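Local coordinates for protein ATP-dependent RNA helicase HrpB (Escherichia coli, PDB 6EUD) that hydrolyses ATP to ADP and phosphate as a bacterial DExH-box helicase of the DEAH/RHA group that binds single-stranded RNA, at residues A[106-111]-A[364-369]; A[412-417]-A[423-428]; A[758-763]-A[791-796]. All blocks are in the same frame, centred on the assembly; numbering follows the deposited sequence.

Interaction 1 (A[106-111]-A[364-369])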
ATOM      1  N   VAL A 106      14.852  11.471  12.500  1.00 50.68           N
ATOM      2  CA  VAL A 106      15.220  12.684  13.233  1.00 58.96           C
ATOM      3  C   VAL A 106      14.919  13.949  12.414  1.00 57.35           C
ATOM      4  O   VAL A 106      14.385  14.926  12.938  1.00 53.69           O
ATOM      5  CB  VAL A 106      16.712  12.669  13.645  1.00 62.66           C
ATOM      6  CG1 VAL A 106      17.189  14.065  14.026  1.00 65.73           C
ATOM      7  CG2 VAL A 106      16.948  11.687  14.788  1.00 63.58           C
ATOM      8  N   LEU A 107      15.241  13.927  11.125  1.00 52.76           N
ATOM      9  CA  LEU A 107      14.966  15.082  10.282  1.00 52.41           C
ATOM     10  C   LEU A 107      13.479  15.424  10.297  1.00 54.61           C
ATOM     11  O   LEU A 107      13.090  16.598  10.359  1.00 55.21           O
ATOM     12  CB  LEU A 107      15.442  14.832   8.861  1.00 46.38           C
ATOM     13  CG  LEU A 107      15.181  15.959   7.864  1.00 47.38           C
ATOM     14  CD1 LEU A 107      15.632  17.296   8.431  1.00 48.74           C
ATOM     15  CD2 LEU A 107      15.890  15.687   6.532  1.00 44.17           C
ATOM     16  N   THR A 108      12.649  14.389  10.271  1.00 54.60           N
ATOM     17  CA  THR A 108      11.207  14.585  10.341  1.00 52.89           C
ATOM     18  C   THR A 108      10.799  15.292  11.644  1.00 53.28           C
ATOM     19  O   THR A 108      10.007  16.224  11.602  1.00 47.39           O
ATOM     20  CB  THR A 108      10.446  13.246  10.214  1.00 52.75           C
ATOM     21  OG1 THR A 108      10.872  12.562   9.025  1.00 51.84           O
ATOM     22  CG2 THR A 108       8.923  13.486  10.156  1.00 47.46           C
ATOM     23  N   ARG A 109      11.338  14.850  12.780  1.00 49.70           N
ATOM     24  CA  ARG A 109      11.088  15.503  14.076  1.00 70.94           C
ATOM     25  C   ARG A 109      11.461  16.985  14.089  1.00 64.74           C
ATOM     26  O   ARG A 109      10.679  17.823  14.535  1.00 64.99           O
ATOM     27  CB  ARG A 109      11.850  14.786  15.198  1.00 77.72           C
ATOM     28  CG  ARG A 109      11.256  13.442  15.562  1.00 82.43           C
ATOM     29  CD  ARG A 109       9.747  13.540  15.613  1.00 87.44           C
ATOM     30  NE  ARG A 109       9.155  12.341  15.049  1.00 90.30           N
ATOM     31  CZ  ARG A 109       7.979  12.309  14.442  1.00 90.20           C
ATOM     32  NH1 ARG A 109       7.256  13.415  14.322  1.00 88.89           N
ATOM     33  NH2 ARG A 109       7.529  11.165  13.948  1.00 92.11           N
ATOM     34  N   MET A 110      12.656  17.289  13.587  1.00 61.82           N
ATOM     35  CA  MET A 110      13.171  18.654  13.526  1.00 63.45           C
ATOM     36  C   MET A 110      12.251  19.604  12.753  1.00 62.17           C
ATOM     37  O   MET A 110      11.972  20.718  13.204  1.00 68.07           O
ATOM     38  CB  MET A 110      14.572  18.656  12.899  1.00 63.97           C
ATOM     39  CG  MET A 110      15.605  17.892  13.716  1.00 68.95           C
ATOM     40  SD  MET A 110      17.226  17.749  12.926  1.00 97.44           S
ATOM     41  CE  MET A 110      17.601  19.465  12.577  1.00 63.50           C
ATOM     42  N   ILE A 111      11.784  19.157  11.592  1.00 57.02           N
ATOM     43  CA  ILE A 111      10.898  19.966  10.763  1.00 57.79           C
ATOM     44  C   ILE A 111       9.508  20.117  11.401  1.00 60.06           C
ATOM     45  O   ILE A 111       8.868  21.164  11.277  1.00 60.58           O
ATOM     46  CB  ILE A 111      10.768  19.361   9.342  1.00 54.72           C
ATOM     47  CG1 ILE A 111      12.156  19.172   8.721  1.00 48.23           C
ATOM     48  CG2 ILE A 111       9.922  20.251   8.454  1.00 53.38           C
ATOM     49  CD1 ILE A 111      12.144  18.591   7.339  1.00 48.71           C
ATOM     50  N   LEU A 364       0.810   9.184   7.481  1.00 34.53           N
ATOM     51  CA  LEU A 364      -0.454   9.905   7.554  1.00 37.66           C
ATOM     52  C   LEU A 364      -0.495  10.729   8.839  1.00 38.40           C
ATOM     53  O   LEU A 364      -0.956  11.869   8.852  1.00 41.98           O
ATOM     54  CB  LEU A 364      -1.629   8.921   7.484  1.00 40.25           C
ATOM     55  CG  LEU A 364      -3.061   9.447   7.378  1.00 43.55           C
ATOM     56  CD1 LEU A 364      -3.170  10.370   6.175  1.00 42.13           C
ATOM     57  CD2 LEU A 364      -4.058   8.287   7.268  1.00 40.73           C
ATOM     58  N   MET A 365       0.007  10.138   9.915  1.00 35.44           N
ATOM     59  CA  MET A 365       0.105  10.821  11.189  1.00 40.83           C
ATOM     60  C   MET A 365       1.020  12.041  11.054  1.00 38.99           C
ATOM     61  O   MET A 365       0.696  13.093  11.563  1.00 38.02           O
ATOM     62  CB  MET A 365       0.608   9.847  12.261  1.00 46.83           C
ATOM     63  CG  MET A 365       0.745  10.404  13.659  1.00 51.01           C
ATOM     64  SD  MET A 365      -0.831  10.710  14.436  1.00 87.08           S
ATOM     65  CE  MET A 365      -1.473   9.067  14.507  1.00 56.32           C
ATOM     66  N   GLU A 366       2.133  11.911  10.329  1.00 37.23           N
ATOM     67  CA  GLU A 366       3.033  13.049  10.088  1.00 38.88           C
ATOM     68  C   GLU A 366       2.400  14.175   9.277  1.00 41.61           C
ATOM     69  O   GLU A 366       2.523  15.354   9.639  1.00 44.51           O
ATOM     70  CB  GLU A 366       4.306  12.604   9.366  1.00 42.50           C
ATOM     71  CG  GLU A 366       5.169  11.623  10.131  1.00 48.59           C
ATOM     72  CD  GLU A 366       5.879  12.230  11.341  1.00 52.04           C
ATOM     73  OE1 GLU A 366       5.612  13.398  11.716  1.00 52.37           O
ATOM     74  OE2 GLU A 366       6.721  11.516  11.914  1.00 51.64           O
ATOM     75  N   LEU A 367       1.759  13.817   8.166  1.00 41.23           N
ATOM     76  CA  LEU A 367       1.099  14.800   7.304  1.00 43.38           C
ATOM     77  C   LEU A 367      -0.020  15.545   8.044  1.00 47.54           C
ATOM     78  O   LEU A 367      -0.158  16.753   7.885  1.00 44.62           O
ATOM     79  CB  LEU A 367       0.540  14.120   6.048  1.00 43.31           C
ATOM     80  CG  LEU A 367       1.578  13.436   5.148  1.00 43.35           C
ATOM     81  CD1 LEU A 367       0.912  12.780   3.951  1.00 44.60           C
ATOM     82  CD2 LEU A 367       2.648  14.433   4.702  1.00 42.49           C
ATOM     83  N   LEU A 368      -0.808  14.831   8.855  1.00 49.69           N
ATOM     84  CA  LEU A 368      -1.873  15.469   9.643  1.00 50.33           C
ATOM     85  C   LEU A 368      -1.304  16.479  10.639  1.00 51.01           C
ATOM     86  O   LEU A 368      -1.766  17.625  10.703  1.00 54.75           O
ATOM     87  CB  LEU A 368      -2.711  14.418  10.379  1.00 51.52           C
ATOM     88  CG  LEU A 368      -3.643  13.558   9.515  1.00 51.43           C
ATOM     89  CD1 LEU A 368      -4.111  12.352  10.304  1.00 48.48           C
ATOM     90  CD2 LEU A 368      -4.834  14.365   9.009  1.00 50.46           C
ATOM     91  N   GLN A 369      -0.296  16.054  11.400  1.00 48.92           N
ATOM     92  CA  GLN A 369       0.440  16.936  12.312  1.00 51.23           C
ATOM     93  C   GLN A 369       1.094  18.093  11.542  1.00 47.38           C
ATOM     94  O   GLN A 369       1.207  19.200  12.047  1.00 46.04           O
ATOM     95  CB  GLN A 369       1.508  16.143  13.082  1.00 52.33           C
ATOM     96  CG  GLN A 369       2.279  16.943  14.127  1.00 59.18           C
ATOM     97  CD  GLN A 369       3.497  16.194  14.646  1.00 65.12           C
ATOM     98  OE1 GLN A 369       3.924  15.197  14.061  1.00 67.69           O
ATOM     99  NE2 GLN A 369       4.059  16.668  15.748  1.00 66.86           N
TER
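Thr108 and Arg109 of helix 106-113 reach across to Glu366 and Gln369 of helix 361-370. The axes lie 11.7 Å apart, and the gap is bridged mainly by the long side chains of Arg109 and Glu366. At Thr108 the methyl CG2 stands anti to the backbone N, which turns it toward the carboxylate of Glu366, 3.7 Å from OE1. The same two residues both touch Leu137 of helix 133-145, which packs beside them. The first helix belongs to the ATP-binding RecA-like domain of the helicase and the second lies within the helicase C-terminal range, so the contact joins the two conserved parts of the motor; the helix segments run nearly parallel, 19° apart. Arg109 follows. Its CB points away, but bends at chi2 and chi3 swing the guanidinium back into the gap, where it forms a salt bridge with Glu366. NH1 gives a hydrogen bond to the syn lone pair of Glu366 OE1 at 3.1 Å, bent to 137°, and the acceptor sits 30° out of the guanidinium plane. The placement of NH2 against OE2 is doubtful. At the guanidinium edge, OE1 of the extended Gln369 side chain lies 3.8 Å from Arg109 NH1.

Interaction 2 (A[412-417]-A[423-428])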
ATOM      1  N   GLN A 412      -3.327  14.118  18.594  1.00 44.11           N
ATOM      2  CA  GLN A 412      -2.291  15.136  18.653  1.00 44.97           C
ATOM      3  C   GLN A 412      -1.189  14.700  19.609  1.00 41.71           C
ATOM      4  O   GLN A 412      -0.006  14.906  19.363  1.00 41.17           O
ATOM      5  CB  GLN A 412      -2.878  16.472  19.088  1.00 50.87           C
ATOM      6  CG  GLN A 412      -3.876  17.030  18.112  1.00 63.71           C
ATOM      7  CD  GLN A 412      -4.391  18.390  18.525  1.00 79.22           C
ATOM      8  OE1 GLN A 412      -4.470  18.709  19.713  1.00 83.37           O
ATOM      9  NE2 GLN A 412      -4.757  19.198  17.543  1.00 93.87           N
ATOM     10  N   LYS A 413      -1.577  14.077  20.708  1.00 42.61           N
ATOM     11  CA  LYS A 413      -0.585  13.568  21.635  1.00 42.24           C
ATOM     12  C   LYS A 413       0.204  12.441  20.966  1.00 40.75           C
ATOM     13  O   LYS A 413       1.417  12.364  21.099  1.00 41.46           O
ATOM     14  CB  LYS A 413      -1.256  13.112  22.932  1.00 41.25           C
ATOM     15  CG  LYS A 413      -1.941  14.269  23.667  1.00 43.80           C
ATOM     16  CD  LYS A 413      -2.825  13.809  24.821  1.00 51.74           C
ATOM     17  CE  LYS A 413      -3.751  14.944  25.250  1.00 61.40           C
ATOM     18  NZ  LYS A 413      -4.840  14.525  26.180  1.00 66.12           N
ATOM     19  N   MET A 414      -0.475  11.598  20.197  1.00 41.56           N
ATOM     20  CA  MET A 414       0.215  10.500  19.522  1.00 41.74           C
ATOM     21  C   MET A 414       1.249  11.052  18.556  1.00 44.19           C
ATOM     22  O   MET A 414       2.361  10.523  18.458  1.00 45.33           O
ATOM     23  CB  MET A 414      -0.766   9.603  18.778  1.00 36.74           C
ATOM     24  CG  MET A 414      -1.757   8.936  19.670  1.00 38.35           C
ATOM     25  SD  MET A 414      -2.992   8.023  18.733  1.00 48.53           S
ATOM     26  CE  MET A 414      -4.248   7.828  20.003  1.00 72.74           C
ATOM     27  N   ALA A 415       0.878  12.124  17.859  1.00 46.35           N
ATOM     28  CA  ALA A 415       1.765  12.750  16.885  1.00 47.32           C
ATOM     29  C   ALA A 415       2.971  13.387  17.561  1.00 46.03           C
ATOM     30  O   ALA A 415       4.063  13.385  17.010  1.00 53.28           O
ATOM     31  CB  ALA A 415       1.008  13.785  16.068  1.00 48.53           C
ATOM     32  N   ALA A 416       2.772  13.933  18.752  1.00 42.40           N
ATOM     33  CA  ALA A 416       3.878  14.517  19.499  1.00 45.26           C
ATOM     34  C   ALA A 416       4.946  13.460  19.832  1.00 47.84           C
ATOM     35  O   ALA A 416       6.136  13.737  19.728  1.00 50.71           O
ATOM     36  CB  ALA A 416       3.365  15.188  20.775  1.00 41.73           C
ATOM     37  N   LEU A 417       4.522  12.254  20.217  1.00 46.64           N
ATOM     38  CA  LEU A 417       5.465  11.190  20.559  1.00 44.90           C
ATOM     39  C   LEU A 417       6.352  10.815  19.380  1.00 44.77           C
ATOM     40  O   LEU A 417       7.515  10.449  19.561  1.00 50.57           O
ATOM     41  CB  LEU A 417       4.741   9.937  21.057  1.00 43.73           C
ATOM     42  CG  LEU A 417       3.932  10.022  22.340  1.00 46.12           C
ATOM     43  CD1 LEU A 417       3.469   8.636  22.697  1.00 43.60           C
ATOM     44  CD2 LEU A 417       4.741  10.632  23.467  1.00 48.76           C
ATOM     45  N   LEU A 423       1.889   2.110  18.679  1.00 29.85           N
ATOM     46  CA  LEU A 423       2.599   2.218  19.944  1.00 30.34           C
ATOM     47  C   LEU A 423       2.335   3.571  20.641  1.00 35.11           C
ATOM     48  O   LEU A 423       2.196   3.638  21.866  1.00 36.13           O
ATOM     49  CB  LEU A 423       4.099   2.013  19.721  1.00 31.55           C
ATOM     50  CG  LEU A 423       4.551   0.635  19.176  1.00 30.72           C
ATOM     51  CD1 LEU A 423       6.086   0.488  19.211  1.00 30.43           C
ATOM     52  CD2 LEU A 423       3.863  -0.544  19.895  1.00 26.84           C
ATOM     53  N   ALA A 424       2.260   4.640  19.857  1.00 32.68           N
ATOM     54  CA  ALA A 424       1.943   5.966  20.379  1.00 31.66           C
ATOM     55  C   ALA A 424       0.552   5.980  21.002  1.00 34.87           C
ATOM     56  O   ALA A 424       0.356   6.575  22.059  1.00 36.23           O
ATOM     57  CB  ALA A 424       2.033   7.017  19.280  1.00 28.35           C
ATOM     58  N   ALA A 425      -0.400   5.334  20.324  1.00 30.72           N
ATOM     59  CA  ALA A 425      -1.773   5.207  20.790  1.00 30.99           C
ATOM     60  C   ALA A 425      -1.809   4.508  22.152  1.00 35.29           C
ATOM     61  O   ALA A 425      -2.515   4.934  23.074  1.00 39.05           O
ATOM     62  CB  ALA A 425      -2.607   4.433  19.770  1.00 29.20           C
ATOM     63  N   MET A 426      -1.029   3.442  22.275  1.00 32.40           N
ATOM     64  CA  MET A 426      -0.947   2.704  23.521  1.00 35.94           C
ATOM     65  C   MET A 426      -0.461   3.604  24.663  1.00 35.93           C
ATOM     66  O   MET A 426      -1.064   3.648  25.728  1.00 37.74           O
ATOM     67  CB  MET A 426      -0.029   1.498  23.347  1.00 37.35           C
ATOM     68  CG  MET A 426       0.039   0.552  24.539  1.00 40.87           C
ATOM     69  SD  MET A 426       1.056  -0.886  24.089  1.00 45.64           S
ATOM     70  CE  MET A 426       2.589  -0.042  23.669  1.00 33.00           C
ATOM     71  N   LEU A 427       0.615   4.339  24.420  1.00 33.81           N
ATOM     72  CA  LEU A 427       1.193   5.209  25.422  1.00 38.76           C
ATOM     73  C   LEU A 427       0.207   6.275  25.905  1.00 42.67           C
ATOM     74  O   LEU A 427       0.050   6.485  27.110  1.00 41.30           O
ATOM     75  CB  LEU A 427       2.457   5.866  24.868  1.00 40.11           C
ATOM     76  CG  LEU A 427       3.661   4.926  24.896  1.00 41.05           C
ATOM     77  CD1 LEU A 427       4.748   5.406  23.940  1.00 44.10           C
ATOM     78  CD2 LEU A 427       4.192   4.801  26.322  1.00 34.75           C
ATOM     79  N   VAL A 428      -0.458   6.920  24.946  1.00 40.18           N
ATOM     80  CA  VAL A 428      -1.375   8.024  25.201  1.00 35.06           C
ATOM     81  C   VAL A 428      -2.662   7.525  25.877  1.00 33.15           C
ATOM     82  O   VAL A 428      -3.344   8.272  26.553  1.00 36.70           O
ATOM     83  CB  VAL A 428      -1.675   8.793  23.852  1.00 39.56           C
ATOM     84  CG1 VAL A 428      -2.787   9.794  23.984  1.00 43.78           C
ATOM     85  CG2 VAL A 428      -0.441   9.531  23.376  1.00 33.46           C
TER
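Helices 409-417 and 421-429 are consecutive helices joined by a short turn, and their segments 412-417 and 423-428 meet at 118°, axes 8.6 Å apart. Small residues allow the close approach: Ala424 points toward the first helix, and Ala425, though directed away overall, touches Met414 through CB. Ala424 CB sits against Met414, 3.6 Å from its backbone O and 3.8 Å from its CB. Beyond CB, the extended Met414 chain runs past Ala425, with SD 3.8 Å from Ala425 CB and CE 3.7 Å from Ala425 CA. One turn further along the second helix, Val428 holds CG1 anti to the backbone N (chi1 170°), which directs CG2 at Lys413 CB, 3.7 Å away, and at Met414 CG. The amine of Lys413 leads off to Gln410 OE1. Leu417 closes the other flank: its CD1 touches Leu427 at both CB and CD1, 3.7 Å from the latter, and also approaches Ala424 CB. Leu417 also touches Arg478 and Leu479 of helix 466-479. The cross-contacts are carried mostly by methyls, methylenes and a thioether, with backbone atoms such as Met414 O taking part in packing, so the two helices depend on close apolar fit rather than on directional polar bonds.

Interaction 3 (A[758-763]-A[791-796])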
ATOM      1  N   LEU A 758     -43.284  -6.615 -35.561  1.00 45.26           N
ATOM      2  CA  LEU A 758     -44.121  -7.802 -35.575  1.00 43.60           C
ATOM      3  C   LEU A 758     -45.233  -7.667 -36.600  1.00 47.84           C
ATOM      4  O   LEU A 758     -45.550  -6.566 -37.047  1.00 50.39           O
ATOM      5  CB  LEU A 758     -44.705  -8.043 -34.181  1.00 39.05           C
ATOM      6  CG  LEU A 758     -43.729  -7.933 -33.002  1.00 41.88           C
ATOM      7  CD1 LEU A 758     -44.495  -7.797 -31.693  1.00 41.02           C
ATOM      8  CD2 LEU A 758     -42.768  -9.116 -32.909  1.00 39.87           C
ATOM      9  N   SER A 759     -45.806  -8.802 -36.973  1.00 46.86           N
ATOM     10  CA  SER A 759     -47.008  -8.861 -37.799  1.00 52.73           C
ATOM     11  C   SER A 759     -48.281  -8.662 -36.953  1.00 56.09           C
ATOM     12  O   SER A 759     -48.202  -8.645 -35.726  1.00 55.20           O
ATOM     13  CB  SER A 759     -47.035 -10.210 -38.511  1.00 55.90           C
ATOM     14  OG  SER A 759     -47.378 -11.226 -37.582  1.00 55.84           O
ATOM     15  N   PRO A 760     -49.461  -8.524 -37.597  1.00 60.47           N
ATOM     16  CA  PRO A 760     -50.722  -8.472 -36.846  1.00 58.23           C
ATOM     17  C   PRO A 760     -50.896  -9.589 -35.844  1.00 54.98           C
ATOM     18  O   PRO A 760     -51.580  -9.406 -34.843  1.00 54.77           O
ATOM     19  CB  PRO A 760     -51.773  -8.607 -37.940  1.00 59.86           C
ATOM     20  CG  PRO A 760     -51.158  -7.929 -39.098  1.00 60.40           C
ATOM     21  CD  PRO A 760     -49.697  -8.279 -39.032  1.00 60.84           C
ATOM     22  N   ALA A 761     -50.283 -10.734 -36.130  1.00 56.97           N
ATOM     23  CA  ALA A 761     -50.366 -11.903 -35.266  1.00 58.40           C
ATOM     24  C   ALA A 761     -49.172 -11.954 -34.302  1.00 61.78           C
ATOM     25  O   ALA A 761     -48.935 -13.000 -33.696  1.00 65.55           O
ATOM     26  CB  ALA A 761     -50.451 -13.184 -36.083  1.00 56.65           C
ATOM     27  N   GLN A 762     -48.445 -10.835 -34.163  1.00 61.92           N
ATOM     28  CA  GLN A 762     -47.493 -10.646 -33.070  1.00 65.64           C
ATOM     29  C   GLN A 762     -46.309 -11.577 -33.252  1.00 62.06           C
ATOM     30  O   GLN A 762     -45.566 -11.869 -32.319  1.00 58.25           O
ATOM     31  CB  GLN A 762     -48.257 -10.802 -31.746  1.00 75.70           C
ATOM     32  CG  GLN A 762     -48.831  -9.467 -31.248  1.00 86.24           C
ATOM     33  CD  GLN A 762     -48.049  -8.918 -30.028  1.00 94.12           C
ATOM     34  OE1 GLN A 762     -47.529  -7.754 -30.026  1.00 98.15           O
ATOM     35  NE2 GLN A 762     -48.259  -9.642 -28.891  1.00 98.56           N
ATOM     36  N   ARG A 763     -46.099 -11.874 -34.534  1.00 66.82           N
ATOM     37  CA  ARG A 763     -45.020 -12.672 -35.115  1.00 69.75           C
ATOM     38  C   ARG A 763     -43.912 -11.742 -35.649  1.00 66.46           C
ATOM     39  O   ARG A 763     -44.191 -10.868 -36.473  1.00 61.81           O
ATOM     40  CB  ARG A 763     -45.587 -13.538 -36.255  1.00 70.13           C
ATOM     41  CG  ARG A 763     -44.608 -14.445 -36.992  1.00 70.79           C
ATOM     42  CD  ARG A 763     -45.317 -15.187 -38.143  1.00 75.37           C
ATOM     43  NE  ARG A 763     -45.770 -14.316 -39.246  1.00 76.78           N
ATOM     44  CZ  ARG A 763     -47.038 -13.961 -39.500  1.00 71.94           C
ATOM     45  NH1 ARG A 763     -47.318 -13.182 -40.541  1.00 70.66           N
ATOM     46  NH2 ARG A 763     -48.033 -14.384 -38.732  1.00 67.73           N
ATOM     47  N   PRO A 791     -54.184  -9.757 -46.414  1.00 75.27           N
ATOM     48  CA  PRO A 791     -54.597  -8.844 -47.486  1.00 78.11           C
ATOM     49  C   PRO A 791     -55.667  -7.857 -47.025  1.00 77.42           C
ATOM     50  O   PRO A 791     -56.002  -6.924 -47.759  1.00 75.23           O
ATOM     51  CB  PRO A 791     -55.150  -9.792 -48.560  1.00 80.74           C
ATOM     52  CG  PRO A 791     -55.661 -10.966 -47.784  1.00 80.49           C
ATOM     53  CD  PRO A 791     -54.727 -11.115 -46.597  1.00 77.35           C
ATOM     54  N   LYS A 792     -56.192  -8.070 -45.818  1.00 77.22           N
ATOM     55  CA  LYS A 792     -57.242  -7.222 -45.272  1.00 78.23           C
ATOM     56  C   LYS A 792     -56.671  -5.954 -44.632  1.00 81.10           C
ATOM     57  O   LYS A 792     -57.418  -5.043 -44.275  1.00 83.39           O
ATOM     58  CB  LYS A 792     -58.076  -8.009 -44.258  1.00 80.37           C
ATOM     59  CG  LYS A 792     -58.636  -9.300 -44.826  1.00 84.39           C
ATOM     60  CD  LYS A 792     -59.790  -9.840 -44.010  1.00 85.27           C
ATOM     61  CE  LYS A 792     -60.434 -11.012 -44.730  1.00 87.18           C
ATOM     62  NZ  LYS A 792     -61.659 -11.489 -44.035  1.00 88.91           N
ATOM     63  N   HIS A 793     -55.346  -5.893 -44.499  1.00 79.77           N
ATOM     64  CA  HIS A 793     -54.685  -4.693 -43.993  1.00 79.80           C
ATOM     65  C   HIS A 793     -54.098  -3.849 -45.119  1.00 79.52           C
ATOM     66  O   HIS A 793     -53.733  -4.372 -46.171  1.00 79.13           O
ATOM     67  CB  HIS A 793     -53.565  -5.053 -43.011  1.00 79.61           C
ATOM     68  CG  HIS A 793     -54.055  -5.528 -41.683  1.00 80.64           C
ATOM     69  ND1 HIS A 793     -54.479  -6.820 -41.467  1.00 81.37           N
ATOM     70  CD2 HIS A 793     -54.199  -4.880 -40.503  1.00 81.93           C
ATOM     71  CE1 HIS A 793     -54.860  -6.951 -40.210  1.00 80.60           C
ATOM     72  NE2 HIS A 793     -54.699  -5.789 -39.604  1.00 82.01           N
ATOM     73  N   VAL A 794     -53.993  -2.544 -44.884  1.00 77.67           N
ATOM     74  CA  VAL A 794     -53.273  -1.677 -45.803  1.00 77.21           C
ATOM     75  C   VAL A 794     -51.771  -1.713 -45.482  1.00 74.56           C
ATOM     76  O   VAL A 794     -51.351  -1.346 -44.384  1.00 74.86           O
ATOM     77  CB  VAL A 794     -53.782  -0.216 -45.741  1.00 76.33           C
ATOM     78  CG1 VAL A 794     -53.040   0.648 -46.752  1.00 75.85           C
ATOM     79  CG2 VAL A 794     -55.277  -0.155 -45.976  1.00 76.38           C
ATOM     80  N   TRP A 795     -50.977  -2.175 -46.442  1.00 71.54           N
ATOM     81  CA  TRP A 795     -49.524  -2.164 -46.341  1.00 68.57           C
ATOM     82  C   TRP A 795     -48.951  -1.210 -47.379  1.00 73.17           C
ATOM     83  O   TRP A 795     -48.657  -1.613 -48.505  1.00 82.75           O
ATOM     84  CB  TRP A 795     -48.966  -3.572 -46.533  1.00 65.64           C
ATOM     85  CG  TRP A 795     -49.644  -4.570 -45.657  1.00 65.18           C
ATOM     86  CD1 TRP A 795     -50.654  -5.418 -46.010  1.00 65.21           C
ATOM     87  CD2 TRP A 795     -49.389  -4.808 -44.264  1.00 64.02           C
ATOM     88  NE1 TRP A 795     -51.030  -6.184 -44.930  1.00 66.48           N
ATOM     89  CE2 TRP A 795     -50.269  -5.824 -43.845  1.00 65.34           C
ATOM     90  CE3 TRP A 795     -48.495  -4.266 -43.336  1.00 62.28           C
ATOM     91  CZ2 TRP A 795     -50.281  -6.310 -42.535  1.00 62.73           C
ATOM     92  CZ3 TRP A 795     -48.509  -4.754 -42.038  1.00 60.49           C
ATOM     93  CH2 TRP A 795     -49.403  -5.759 -41.650  1.00 59.20           C
ATOM     94  N   PRO A 796     -48.785   0.065 -47.000  1.00 70.80           N
ATOM     95  CA  PRO A 796     -48.451   1.176 -47.906  1.00 72.62           C
ATOM     96  C   PRO A 796     -47.026   1.139 -48.461  1.00 74.70           C
ATOM     97  O   PRO A 796     -46.099   0.673 -47.792  1.00 75.61           O
ATOM     98  CB  PRO A 796     -48.638   2.404 -47.020  1.00 69.75           C
ATOM     99  CG  PRO A 796     -48.316   1.906 -45.650  1.00 67.44           C
ATOM    100  CD  PRO A 796     -48.832   0.495 -45.593  1.00 66.51           C
TER
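Pro760, the second residue of a type I beta turn from Ser759 to Gln762, packs on His793 and Trp795. The turn links the antiparallel strands 751-758 and 764-768 as a hairpin in the C-terminal region; the partners lie in the loop after helix 779-789. From the backbone, Pro760 CB comes first, 4.2 Å from His793 CE1. CG meets both partners: CG stands over one face of the imidazole in a CH-pi contact, 4.2 Å from the ring centroid and 16° off the normal, and CG also lies in the indole plane at its edge, 3.8 Å from Trp795 CH2. CD lies at the same indole edge, near its plane, 3.6 Å from CH2. Trp795 has CG anti to its carbonyl carbon (chi1 -51°), which carries the benzo edge to the proline. Away from this contact, NE1 is hydrogen-bonded to Tyr790 O, and His793 CB lies over one indole face, offset toward the rim. Met786 of helix 779-789 touches both Pro760 and Trp795. The turn also holds an ST turn, in which Ser759 OG accepts a hydrogen bond from Ala761 N at 3.3 Å; the same OG lies over the centre of the Arg763 guanidinium, 3.3 Å above its plane.

Overall arrangement
The three contacts follow one another along the chain, each closing before the next opens. Interactions 1 and 2 are neighbours, their centres 13 Å apart, and they touch: Met365 SD and Gln369 OE1 on helix 361-370 pack against Ala415 on helix 409-417. Helix 361-370 thus touches both the ATP-binding domain and the later helix 409-417. Interaction 3 stands apart, in the C-terminal region on the opposite side of the chain's centre; its centre lies about 80 Å from that of interaction 1 and 82 Å from that of interaction 2, showing how extended HrpB is.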